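Local coordinates for uncharacterized protein (Legionella pneumophila subsp. pneumophila str. Philadelphia 1, PDB 4EZI) that is of unknown function but has the alpha/beta hydrolase fold and may hydrolyse esters such as triacylglycerols, as lipases of this fold do, at residues A[208-213]-A[220-225]; A[238-241]-A[247-250]; A[45-50]-A[121-126]; A[140-145]-A[180-185]. All coordinates share one frame; numbering follows the deposited sequence.

The four contacts divide between the two parts of this alpha/beta hydrolase, the sheet domain and a helical insertion. Along the chain they follow one another without nesting, in the order contact 3, contact 4, contact 1, contact 2. Contacts 3 and 4, with centres about 16 Å apart, belong to the sheet domain and touch, Thr50 OG1 lying 2.6 Å from Asp143 OD2 where strand 41-51 meets helix 134-154. Contacts 1 and 2, also about 16 Å apart between centres, lie in the helical region inserted between strands 193-197 and 310-314, the usual place for a cap. Contact 1 reaches back to the loop of contact 3 through Tyr224 against Leu121, linking the helical insertion to the sheet domain.

Contact 1 of 4, residues A[208-213]-A[220-225]; sequences HFVMLE and AYLAYF
Val210 and Leu222 mark the closest approach of the backbones of helices 203-212 and 218-233 within these segments, with their CA atoms 7.7 Å apart. The contact is wholly apolar and buried. Leu222 sets its forked end against the side chains of Val210 and Met211, neighbours on the facing helix. Val210 places CG1 opposite the backbone N (chi1 -178°), and this one methyl does the touching. It lies against the fork itself, closest to Leu222 CG and Leu222 CD1, each 3.6 Å from Val210 CG1, with Leu222 CD2 slightly farther at 3.9 Å. The two side chains lie antiparallel, side by side. The same CD1 also meets Met211, a selenomethionine, whose chain crosses the leucine at a slant. There Met211 CG makes the contact, 3.7 Å from Leu222 CD1, so CD1 is shared between both residues of the facing helix. No hydrogen bond joins the segments; the contact is van der Waals packing of apolar groups. Leu222 also lies about 4 Å from a bound di(hydroxyethyl)ether molecule. Around this pairing, Met211 extends the apolar layer to Ile285 of helix 278-285 and Phe226 of helix 218-233, while Val210 also touches Ala218 at the start of helix 218-233, within a helical insertion that follows strand 193-197.

Contact 2 of 4, residues A[238-241]-A[247-250]; sequences GFDE and YNTL
Asn248 turns its amide toward Asp240 by placing CG between its own backbone N and carbonyl carbon (chi1 59°), while Asp240 swings its carboxylate to the side opposite its carbonyl carbon. The two groups meet in a single polar grip: Asn248 ND2 donates to Asp240 OD1 over 2.7 Å. On the donor side the bond is straight, with an N-H...O angle of 169°, and OD1 lies almost in the amide plane. On the acceptor side the N-H arrives from above the carboxylate, 37° out of its plane. The two flat groups are steeply inclined to each other. Asp240 OD1 also lies 3.4 Å from Asn248 CB, so this oxygen rests against the root of the side chain as well as its amide. The CA atoms of Asp240 and Asn248 are 5.9 Å apart. This is a small surface contact between two consecutive elements, the weakly bonded helical turn 239-242 and helix 247-254. Phe239 packs on helix 218-233, its ring meeting that of Tyr227, and Tyr247 rests the second element on the loops that carry Leu268 and Ile275.

Contact 3 of 4, residues A[45-50]-A[121-126]; sequences KINYKT and LGDNEL
Lys45 and Asn47, on strand 41-51 of the alpha/beta hydrolase sheet, both reach for Asp123 in the type II' turn Leu121-Asn124 that follows strand 112-116. The tight part of the contact is one oxygen, Asp123 OD2. Lys45 NZ forms a salt bridge to its syn lone pair over 2.8 Å. In the conformer of Asn47 described here, ND2 donates to the anti lone pair of Asp123 OD2 over 3.0 Å, with an N-H...O angle of 166°. The lysine arrives by curling, because its chain bends at the last two torsions (chi3 75°, chi4 69°) and carries the ammonium back to the aspartate. The asparagine amide lies nearly coplanar with the carboxylate, although the side chains cross at about a right angle. With two donors on one oxygen, and Arg93 in a salt bridge with OD1, the carboxylate is fixed in rotation and its charge is probably well stabilised. Gly122 occupies the turn corner with a positive phi, and Ser61 on strand 57-67 binds the backbone N of Asp123. On the looser side a water bridges the pair, held by Asp123 OD2 at 2.7 Å and only weakly by Asn47 OD1 at 3.5 Å.

Contact 4 of 4, residues A[140-145]-A[180-185]; sequences SSIDML and EMLAKE
Ile142 carries the packing of helix 134-154 against the end of helix 170-185, two helices of the alpha/beta hydrolase fold. The first is the connection of a beta-alpha-beta crossover from strand 112-116 to strand 162-168; the second follows strand 162-168, where this family usually places its nucleophile elbow. From CB the isoleucine splits. The short branch, CG2, opposite the backbone N, brushes Leu182 CD2 at 4.0 Å. The long branch starts with CG1 opposite the carbonyl carbon and runs on extended (chi2 172°), which sends it straight at the facing helix. Ile142 CG1 lies 3.8 Å from Leu182 CD2. At the tip, Ile142 CD1 lies against both Met181, a selenomethionine, and Leu182, whose CD2 is 3.8 Å away. Only carbon and selenium meet here. Behind Ile142 its own helix lies on the sheet, with Met144 against Val114 and Tyr48, while Met178 on helix 170-185 extends the apolar interface toward Leu145. The Met181 chain runs extended through CG to SE (chi2 177°), so CB, CG and SE all lie along the isoleucine methyl, and the bend at chi3 only turns CE away: CD1 of Ile142 is 3.6 Å from Met181 CG and 3.8 Å from Met181 SE.

Contact 1 of 4, residues A[208-213]-A[220-225]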
loop_
_atom_site.group_PDB
_atom_site.type_symbol
_atom_site.label_atom_id
_atom_site.label_comp_id
_atom_site.label_asym_id
_atom_site.label_seq_id
_atom_site.Cartn_x
_atom_site.Cartn_y
_atom_site.Cartn_z
ATOM N N HIS A 208 13.679 14.620 -3.221
ATOM C CA HIS A 208 15.099 14.832 -2.926
ATOM C C HIS A 208 15.771 13.517 -2.568
ATOM O O HIS A 208 16.878 13.236 -3.029
ATOM C CB HIS A 208 15.261 15.922 -1.890
ATOM C CG HIS A 208 15.046 17.298 -2.441
ATOM N ND1 HIS A 208 15.286 18.427 -1.696
ATOM C CD2 HIS A 208 14.650 17.731 -3.664
ATOM C CE1 HIS A 208 15.020 19.499 -2.425
ATOM N NE2 HIS A 208 14.642 19.103 -3.625
ATOM N N PHE A 209 15.134 12.717 -1.711
ATOM C CA PHE A 209 15.735 11.509 -1.208
ATOM C C PHE A 209 15.928 10.488 -2.340
ATOM O O PHE A 209 16.978 9.872 -2.452
ATOM C CB PHE A 209 14.857 10.983 -0.086
ATOM C CG PHE A 209 15.495 9.941 0.765
ATOM C CD1 PHE A 209 16.476 10.306 1.667
ATOM C CD2 PHE A 209 15.119 8.624 0.689
ATOM C CE1 PHE A 209 17.034 9.398 2.511
ATOM C CE2 PHE A 209 15.658 7.701 1.531
ATOM C CZ PHE A 209 16.626 8.088 2.457
ATOM N N VAL A 210 14.903 10.303 -3.162
ATOM C CA VAL A 210 14.941 9.254 -4.165
ATOM C C VAL A 210 15.829 9.669 -5.340
ATOM O O VAL A 210 16.559 8.858 -5.890
ATOM C CB VAL A 210 13.505 8.832 -4.567
ATOM C CG1 VAL A 210 13.525 7.719 -5.570
ATOM C CG2 VAL A 210 12.709 8.392 -3.329
HETATM N N MSE A 211 15.789 10.948 -5.727
HETATM C CA MSE A 211 16.604 11.402 -6.852
HETATM C C MSE A 211 18.067 11.580 -6.491
HETATM O O MSE A 211 18.927 11.269 -7.300
HETATM C CB MSE A 211 16.076 12.717 -7.389
HETATM C CG MSE A 211 14.749 12.603 -8.087
HETATM SE SE MSE A 211 14.412 14.077 -9.282
HETATM C CE MSE A 211 13.266 13.169 -10.546
ATOM N N LEU A 212 18.337 12.130 -5.294
ATOM C CA LEU A 212 19.715 12.530 -4.921
ATOM C C LEU A 212 20.381 11.682 -3.861
ATOM O O LEU A 212 21.602 11.748 -3.733
ATOM C CB LEU A 212 19.741 13.986 -4.459
ATOM C CG LEU A 212 19.377 15.020 -5.511
ATOM C CD1 LEU A 212 19.239 16.393 -4.880
ATOM C CD2 LEU A 212 20.415 15.063 -6.648
ATOM N N GLU A 213 19.625 10.856 -3.146
ATOM C CA GLU A 213 20.207 9.845 -2.261
ATOM C C GLU A 213 19.659 8.462 -2.673
ATOM O O GLU A 213 19.087 7.737 -1.860
ATOM C CB GLU A 213 19.873 10.144 -0.821
ATOM C CG GLU A 213 20.315 11.527 -0.405
ATOM C CD GLU A 213 20.119 11.760 1.069
ATOM O OE1 GLU A 213 20.717 11.020 1.881
ATOM O OE2 GLU A 213 19.342 12.656 1.408
ATOM N N ALA A 220 14.032 2.623 -10.416
ATOM C CA ALA A 220 12.814 1.894 -10.777
ATOM C C ALA A 220 11.572 2.606 -10.262
ATOM O O ALA A 220 10.576 2.722 -10.976
ATOM C CB ALA A 220 12.878 0.454 -10.293
ATOM N N TYR A 221 11.579 3.057 -9.005
ATOM C CA TYR A 221 10.432 3.765 -8.472
ATOM C C TYR A 221 10.124 5.015 -9.312
ATOM O O TYR A 221 8.969 5.332 -9.596
ATOM C CB TYR A 221 10.676 4.203 -7.032
ATOM C CG TYR A 221 10.867 3.139 -5.979
ATOM C CD1 TYR A 221 10.160 1.954 -6.004
ATOM C CD2 TYR A 221 11.704 3.365 -4.915
ATOM C CE1 TYR A 221 10.278 1.019 -4.973
ATOM C CE2 TYR A 221 11.840 2.445 -3.884
ATOM C CZ TYR A 221 11.126 1.254 -3.935
ATOM O OH TYR A 221 11.238 0.342 -2.915
ATOM N N LEU A 222 11.152 5.797 -9.617
ATOM C CA LEU A 222 10.944 7.055 -10.337
ATOM C C LEU A 222 10.503 6.812 -11.763
ATOM O O LEU A 222 9.661 7.545 -12.286
ATOM C CB LEU A 222 12.207 7.929 -10.294
ATOM C CG LEU A 222 12.516 8.476 -8.898
ATOM C CD1 LEU A 222 13.913 9.086 -8.888
ATOM C CD2 LEU A 222 11.487 9.483 -8.416
ATOM N N ALA A 223 11.085 5.806 -12.401
ATOM C CA ALA A 223 10.659 5.437 -13.755
ATOM C C ALA A 223 9.153 5.076 -13.754
ATOM O O ALA A 223 8.372 5.577 -14.569
ATOM C CB ALA A 223 11.492 4.264 -14.242
ATOM N N TYR A 224 8.761 4.248 -12.796
ATOM C CA TYR A 224 7.357 3.835 -12.690
ATOM C C TYR A 224 6.457 5.040 -12.449
ATOM O O TYR A 224 5.402 5.217 -13.066
ATOM C CB TYR A 224 7.245 2.818 -11.552
ATOM C CG TYR A 224 6.050 1.890 -11.448
ATOM C CD1 TYR A 224 5.103 1.753 -12.449
ATOM C CD2 TYR A 224 5.936 1.067 -10.349
ATOM C CE1 TYR A 224 4.111 0.791 -12.363
ATOM C CE2 TYR A 224 4.933 0.086 -10.264
ATOM C CZ TYR A 224 4.023 -0.038 -11.261
ATOM O OH TYR A 224 3.058 -1.014 -11.201
ATOM N N PHE A 225 6.870 5.903 -11.521
ATOM C CA PHE A 225 6.049 7.012 -11.133
ATOM C C PHE A 225 5.791 7.982 -12.284
ATOM O O PHE A 225 4.658 8.329 -12.577
ATOM C CB PHE A 225 6.668 7.770 -9.932
ATOM C CG PHE A 225 5.817 8.922 -9.475
ATOM C CD1 PHE A 225 4.672 8.687 -8.733
ATOM C CD2 PHE A 225 6.099 10.221 -9.850
ATOM C CE1 PHE A 225 3.829 9.696 -8.364
ATOM C CE2 PHE A 225 5.245 11.245 -9.470
ATOM C CZ PHE A 225 4.117 10.977 -8.726
#

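Contact 2 of 4, residues A[238-241]-A[247-250]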
loop_
_atom_site.group_PDB
_atom_site.type_symbol
_atom_site.label_atom_id
_atom_site.label_comp_id
_atom_site.label_asym_id
_atom_site.label_seq_id
_atom_site.Cartn_x
_atom_site.Cartn_y
_atom_site.Cartn_z
ATOM N N GLY A 238 5.418 15.215 -23.400
ATOM C CA GLY A 238 5.517 13.848 -23.850
ATOM C C GLY A 238 6.578 13.129 -23.031
ATOM O O GLY A 238 7.244 13.730 -22.192
ATOM N N PHE A 239 6.759 11.850 -23.326
ATOM C CA PHE A 239 7.686 11.050 -22.582
ATOM C C PHE A 239 9.131 11.475 -22.810
ATOM O O PHE A 239 9.980 11.187 -21.968
ATOM C CB PHE A 239 7.508 9.563 -22.892
ATOM C CG PHE A 239 6.176 8.999 -22.448
ATOM C CD1 PHE A 239 5.898 8.788 -21.119
ATOM C CD2 PHE A 239 5.209 8.677 -23.368
ATOM C CE1 PHE A 239 4.686 8.279 -20.718
ATOM C CE2 PHE A 239 3.981 8.143 -22.969
ATOM C CZ PHE A 239 3.724 7.956 -21.655
ATOM N N ASP A 240 9.428 12.089 -23.948
ATOM C CA ASP A 240 10.801 12.466 -24.281
ATOM C C ASP A 240 11.255 13.747 -23.612
ATOM O O ASP A 240 12.444 14.021 -23.548
ATOM C CB ASP A 240 10.972 12.537 -25.792
ATOM C CG ASP A 240 10.351 11.345 -26.469
ATOM O OD1 ASP A 240 10.721 10.226 -26.071
ATOM O OD2 ASP A 240 9.464 11.533 -27.326
ATOM N N GLU A 241 10.320 14.524 -23.084
ATOM C CA GLU A 241 10.658 15.639 -22.210
ATOM C C GLU A 241 11.186 15.093 -20.875
ATOM O O GLU A 241 12.060 15.696 -20.252
ATOM C CB GLU A 241 9.421 16.519 -21.962
ATOM C CG GLU A 241 9.728 17.650 -20.989
ATOM C CD GLU A 241 8.594 18.630 -20.686
ATOM O OE1 GLU A 241 7.533 18.599 -21.359
ATOM O OE2 GLU A 241 8.820 19.481 -19.776
ATOM N N TYR A 247 15.872 5.284 -22.467
ATOM C CA TYR A 247 14.924 4.983 -21.394
ATOM C C TYR A 247 13.506 5.416 -21.704
ATOM O O TYR A 247 12.541 4.830 -21.208
ATOM C CB TYR A 247 15.407 5.589 -20.063
ATOM C CG TYR A 247 16.782 5.059 -19.739
ATOM C CD1 TYR A 247 16.950 3.737 -19.363
ATOM C CD2 TYR A 247 17.928 5.849 -19.889
ATOM C CE1 TYR A 247 18.206 3.209 -19.122
ATOM C CE2 TYR A 247 19.178 5.329 -19.640
ATOM C CZ TYR A 247 19.307 3.999 -19.268
ATOM O OH TYR A 247 20.560 3.479 -19.020
ATOM N N ASN A 248 13.375 6.403 -22.585
ATOM C CA ASN A 248 12.084 6.824 -23.078
ATOM C C ASN A 248 11.296 5.702 -23.723
ATOM O O ASN A 248 10.060 5.692 -23.631
ATOM C CB ASN A 248 12.211 8.021 -24.028
ATOM C CG ASN A 248 13.080 7.750 -25.250
ATOM O OD1 ASN A 248 14.041 6.978 -25.209
ATOM N ND2 ASN A 248 12.725 8.374 -26.349
ATOM N N THR A 249 11.969 4.750 -24.372
ATOM C CA THR A 249 11.283 3.600 -24.955
ATOM C C THR A 249 11.495 2.318 -24.145
ATOM O O THR A 249 10.639 1.431 -24.186
ATOM C CB THR A 249 11.650 3.398 -26.424
ATOM O OG1 THR A 249 13.059 3.189 -26.532
ATOM C CG2 THR A 249 11.194 4.543 -27.297
ATOM N N LEU A 250 12.599 2.194 -23.411
ATOM C CA LEU A 250 12.831 1.022 -22.580
ATOM C C LEU A 250 11.873 0.956 -21.409
ATOM O O LEU A 250 11.373 -0.126 -21.075
ATOM C CB LEU A 250 14.266 1.015 -22.101
ATOM C CG LEU A 250 14.721 -0.165 -21.283
ATOM C CD1 LEU A 250 14.499 -1.494 -22.030
ATOM C CD2 LEU A 250 16.166 0.002 -20.879
#

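Contact 3 of 4, residues A[45-50]-A[121-126]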
loop_
_atom_site.group_PDB
_atom_site.type_symbol
_atom_site.label_atom_id
_atom_site.label_comp_id
_atom_site.label_asym_id
_atom_site.label_seq_id
_atom_site.Cartn_x
_atom_site.Cartn_y
_atom_site.Cartn_z
ATOM N N LYS A 45 -10.937 -14.771 -4.181
ATOM C CA LYS A 45 -10.572 -13.655 -5.056
ATOM C C LYS A 45 -11.856 -12.988 -5.515
ATOM O O LYS A 45 -12.783 -13.683 -5.984
ATOM C CB LYS A 45 -9.758 -14.149 -6.272
ATOM C CG LYS A 45 -9.554 -13.093 -7.351
ATOM C CD LYS A 45 -8.470 -13.511 -8.366
ATOM C CE LYS A 45 -8.923 -14.539 -9.316
ATOM N NZ LYS A 45 -9.892 -13.894 -10.170
ATOM N N ILE A 46 -11.922 -11.668 -5.362
ATOM C CA ILE A 46 -13.107 -10.937 -5.750
ATOM C C ILE A 46 -12.790 -9.922 -6.839
ATOM O O ILE A 46 -11.669 -9.454 -6.975
ATOM C CB ILE A 46 -13.804 -10.251 -4.535
ATOM C CG1 ILE A 46 -13.046 -9.014 -4.013
ATOM C CG2 ILE A 46 -14.030 -11.236 -3.383
ATOM C CD1 ILE A 46 -13.829 -8.275 -2.884
ATOM N N ASN A 47 -13.841 -9.578 -7.576
ATOM C CA ASN A 47 -13.837 -8.483 -8.519
ATOM C C ASN A 47 -14.917 -7.493 -8.125
ATOM O O ASN A 47 -16.016 -7.902 -7.689
ATOM C CB ASN A 47 -14.038 -8.984 -9.939
ATOM C CG ASN A 47 -13.090 -10.091 -10.290
ATOM O OD1 ASN A 47 -13.400 -11.276 -10.126
ATOM N ND2 ASN A 47 -11.913 -9.721 -10.776
ATOM N N TYR A 48 -14.621 -6.209 -8.263
ATOM C CA TYR A 48 -15.500 -5.172 -7.757
ATOM C C TYR A 48 -15.425 -3.919 -8.616
ATOM O O TYR A 48 -14.434 -3.646 -9.304
ATOM C CB TYR A 48 -15.168 -4.865 -6.288
ATOM C CG TYR A 48 -13.819 -4.213 -6.089
ATOM C CD1 TYR A 48 -12.647 -4.971 -6.038
ATOM C CD2 TYR A 48 -13.701 -2.820 -5.991
ATOM C CE1 TYR A 48 -11.422 -4.377 -5.858
ATOM C CE2 TYR A 48 -12.468 -2.221 -5.827
ATOM C CZ TYR A 48 -11.328 -2.995 -5.726
ATOM O OH TYR A 48 -10.086 -2.416 -5.560
ATOM N N LYS A 49 -16.483 -3.125 -8.524
ATOM C CA LYS A 49 -16.606 -1.859 -9.260
ATOM C C LYS A 49 -15.876 -0.729 -8.559
ATOM O O LYS A 49 -16.033 -0.520 -7.359
ATOM C CB LYS A 49 -18.073 -1.441 -9.370
ATOM C CG LYS A 49 -18.927 -2.402 -10.119
ATOM C CD LYS A 49 -20.375 -1.901 -10.171
ATOM C CE LYS A 49 -21.217 -2.816 -11.025
ATOM N NZ LYS A 49 -22.619 -2.310 -11.072
ATOM N N THR A 50 -15.135 0.036 -9.345
ATOM C CA THR A 50 -14.475 1.222 -8.820
ATOM C C THR A 50 -14.223 2.201 -9.972
ATOM O O THR A 50 -14.551 1.920 -11.112
ATOM C CB THR A 50 -13.202 0.813 -8.038
ATOM O OG1 THR A 50 -12.733 1.888 -7.230
ATOM C CG2 THR A 50 -12.091 0.299 -8.957
ATOM N N LEU A 121 -3.372 -3.854 -12.073
ATOM C CA LEU A 121 -2.739 -5.083 -11.607
ATOM C C LEU A 121 -3.833 -6.141 -11.427
ATOM O O LEU A 121 -5.029 -5.855 -11.477
ATOM C CB LEU A 121 -1.975 -4.862 -10.314
ATOM C CG LEU A 121 -0.894 -3.790 -10.377
ATOM C CD1 LEU A 121 -0.377 -3.481 -8.971
ATOM C CD2 LEU A 121 0.266 -4.152 -11.302
ATOM N N GLY A 122 -3.419 -7.378 -11.191
ATOM C CA GLY A 122 -4.388 -8.468 -11.040
ATOM C C GLY A 122 -5.242 -8.624 -12.278
ATOM O O GLY A 122 -4.730 -8.644 -13.401
ATOM N N ASP A 123 -6.545 -8.704 -12.065
ATOM C CA ASP A 123 -7.499 -8.902 -13.160
ATOM C C ASP A 123 -7.927 -7.598 -13.818
ATOM O O ASP A 123 -8.668 -7.614 -14.796
ATOM C CB ASP A 123 -8.782 -9.581 -12.641
ATOM C CG ASP A 123 -8.583 -10.976 -12.051
ATOM O OD1 ASP A 123 -7.552 -11.624 -12.276
ATOM O OD2 ASP A 123 -9.558 -11.444 -11.388
ATOM N N ASN A 124 -7.508 -6.444 -13.289
ATOM C CA ASN A 124 -8.018 -5.163 -13.795
ATOM C C ASN A 124 -7.546 -4.901 -15.218
ATOM O O ASN A 124 -6.393 -5.108 -15.545
ATOM C CB ASN A 124 -7.567 -4.035 -12.887
ATOM C CG ASN A 124 -8.084 -2.694 -13.338
ATOM O OD1 ASN A 124 -7.302 -1.804 -13.657
ATOM N ND2 ASN A 124 -9.405 -2.516 -13.324
ATOM N N GLU A 125 -8.450 -4.407 -16.061
ATOM C CA GLU A 125 -8.151 -4.287 -17.476
ATOM C C GLU A 125 -7.298 -3.070 -17.837
ATOM O O GLU A 125 -6.763 -3.022 -18.939
ATOM C CB GLU A 125 -9.447 -4.279 -18.288
ATOM C CG GLU A 125 -10.222 -3.012 -18.161
ATOM C CD GLU A 125 -11.390 -2.917 -19.130
ATOM O OE1 GLU A 125 -11.337 -3.524 -20.227
ATOM O OE2 GLU A 125 -12.354 -2.199 -18.801
ATOM N N LEU A 126 -7.171 -2.081 -16.947
ATOM C CA LEU A 126 -6.264 -0.979 -17.241
ATOM C C LEU A 126 -4.867 -1.559 -17.396
ATOM O O LEU A 126 -4.462 -2.466 -16.660
ATOM C CB LEU A 126 -6.289 0.099 -16.161
ATOM C CG LEU A 126 -7.626 0.784 -15.910
ATOM C CD1 LEU A 126 -7.616 1.679 -14.677
ATOM C CD2 LEU A 126 -8.080 1.574 -17.119
HETATM O O HOH W 1 -11.648 -12.350 -12.927
#

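Contact 4 of 4, residues A[140-145]-A[180-185]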
loop_
_atom_site.group_PDB
_atom_site.type_symbol
_atom_site.label_atom_id
_atom_site.label_comp_id
_atom_site.label_asym_id
_atom_site.label_seq_id
_atom_site.Cartn_x
_atom_site.Cartn_y
_atom_site.Cartn_z
ATOM N N SER A 140 -9.864 2.915 -4.845
ATOM C CA SER A 140 -9.802 1.500 -5.133
ATOM C C SER A 140 -9.725 0.678 -3.840
ATOM O O SER A 140 -10.290 -0.415 -3.777
ATOM C CB SER A 140 -8.653 1.142 -6.086
ATOM O OG SER A 140 -7.389 1.346 -5.484
ATOM N N SER A 141 -9.060 1.205 -2.818
ATOM C CA SER A 141 -8.933 0.487 -1.567
ATOM C C SER A 141 -10.255 0.537 -0.773
ATOM O O SER A 141 -10.671 -0.465 -0.184
ATOM C CB SER A 141 -7.776 1.070 -0.768
ATOM O OG SER A 141 -6.531 0.875 -1.406
ATOM N N ILE A 142 -10.918 1.687 -0.766
ATOM C CA ILE A 142 -12.225 1.788 -0.090
ATOM C C ILE A 142 -13.266 0.887 -0.754
ATOM O O ILE A 142 -14.023 0.172 -0.091
ATOM C CB ILE A 142 -12.704 3.239 -0.033
ATOM C CG1 ILE A 142 -11.794 4.032 0.899
ATOM C CG2 ILE A 142 -14.180 3.286 0.390
ATOM C CD1 ILE A 142 -12.037 5.544 0.890
ATOM N N ASP A 143 -13.303 0.929 -2.078
ATOM C CA ASP A 143 -14.287 0.115 -2.803
ATOM C C ASP A 143 -14.043 -1.387 -2.604
ATOM O O ASP A 143 -14.993 -2.158 -2.516
ATOM C CB ASP A 143 -14.325 0.503 -4.273
ATOM C CG ASP A 143 -14.920 1.901 -4.490
ATOM O OD1 ASP A 143 -15.662 2.379 -3.603
ATOM O OD2 ASP A 143 -14.660 2.489 -5.573
HETATM N N MSE A 144 -12.775 -1.783 -2.519
HETATM C CA MSE A 144 -12.433 -3.170 -2.171
HETATM C C MSE A 144 -13.006 -3.548 -0.801
HETATM O O MSE A 144 -13.584 -4.607 -0.628
HETATM C CB MSE A 144 -10.913 -3.342 -2.181
HETATM C CG MSE A 144 -10.440 -4.695 -1.680
HETATM SE SE MSE A 144 -10.712 -6.103 -2.958
HETATM C CE MSE A 144 -10.466 -7.550 -1.712
ATOM N N LEU A 145 -12.850 -2.668 0.172
ATOM C CA LEU A 145 -13.350 -2.910 1.515
ATOM C C LEU A 145 -14.856 -3.103 1.490
ATOM O O LEU A 145 -15.384 -4.054 2.091
ATOM C CB LEU A 145 -12.936 -1.766 2.446
ATOM C CG LEU A 145 -13.535 -1.810 3.853
ATOM C CD1 LEU A 145 -13.111 -3.062 4.620
ATOM C CD2 LEU A 145 -13.167 -0.508 4.590
ATOM N N GLU A 180 -7.801 9.181 4.996
ATOM C CA GLU A 180 -8.268 10.523 4.762
ATOM C C GLU A 180 -9.623 10.517 4.073
ATOM O O GLU A 180 -10.537 11.264 4.463
ATOM C CB GLU A 180 -7.217 11.300 3.946
ATOM C CG GLU A 180 -7.588 12.725 3.664
ATOM C CD GLU A 180 -6.560 13.442 2.853
ATOM O OE1 GLU A 180 -5.942 12.791 1.981
ATOM O OE2 GLU A 180 -6.380 14.660 3.061
HETATM N N MSE A 181 -9.753 9.711 3.029
HETATM C CA MSE A 181 -10.972 9.664 2.247
HETATM C C MSE A 181 -12.127 9.031 3.008
HETATM O O MSE A 181 -13.269 9.461 2.850
HETATM C CB MSE A 181 -10.730 8.956 0.916
HETATM C CG MSE A 181 -11.913 9.006 -0.039
HETATM SE SE MSE A 181 -11.567 8.185 -1.762
HETATM C CE MSE A 181 -10.464 9.590 -2.571
ATOM N N LEU A 182 -11.848 8.021 3.817
ATOM C CA LEU A 182 -12.888 7.467 4.686
ATOM C C LEU A 182 -13.438 8.534 5.640
ATOM O O LEU A 182 -14.651 8.693 5.784
ATOM C CB LEU A 182 -12.369 6.268 5.479
ATOM C CG LEU A 182 -12.242 4.948 4.698
ATOM C CD1 LEU A 182 -11.553 3.915 5.581
ATOM C CD2 LEU A 182 -13.603 4.453 4.203
ATOM N N ALA A 183 -12.541 9.285 6.269
ATOM C CA ALA A 183 -12.954 10.317 7.215
ATOM C C ALA A 183 -13.776 11.398 6.509
ATOM O O ALA A 183 -14.740 11.923 7.065
ATOM C CB ALA A 183 -11.739 10.915 7.918
ATOM N N LYS A 184 -13.403 11.739 5.285
ATOM C CA LYS A 184 -14.084 12.795 4.538
ATOM C C LYS A 184 -15.408 12.326 3.951
ATOM O O LYS A 184 -16.431 13.011 4.121
ATOM C CB LYS A 184 -13.180 13.322 3.424
ATOM C CG LYS A 184 -13.859 14.347 2.496
ATOM C CD LYS A 184 -12.948 14.734 1.339
ATOM C CE LYS A 184 -13.768 15.225 0.137
ATOM N NZ LYS A 184 -12.943 15.409 -1.109
ATOM N N GLU A 185 -15.402 11.195 3.246
ATOM C CA GLU A 185 -16.537 10.750 2.426
ATOM C C GLU A 185 -17.431 9.720 3.104
ATOM O O GLU A 185 -18.589 9.550 2.706
ATOM C CB GLU A 185 -16.057 10.194 1.064
ATOM C CG GLU A 185 -15.256 11.182 0.176
ATOM C CD GLU A 185 -14.975 10.655 -1.250
ATOM O OE1 GLU A 185 -15.677 9.721 -1.711
ATOM O OE2 GLU A 185 -14.044 11.182 -1.913
#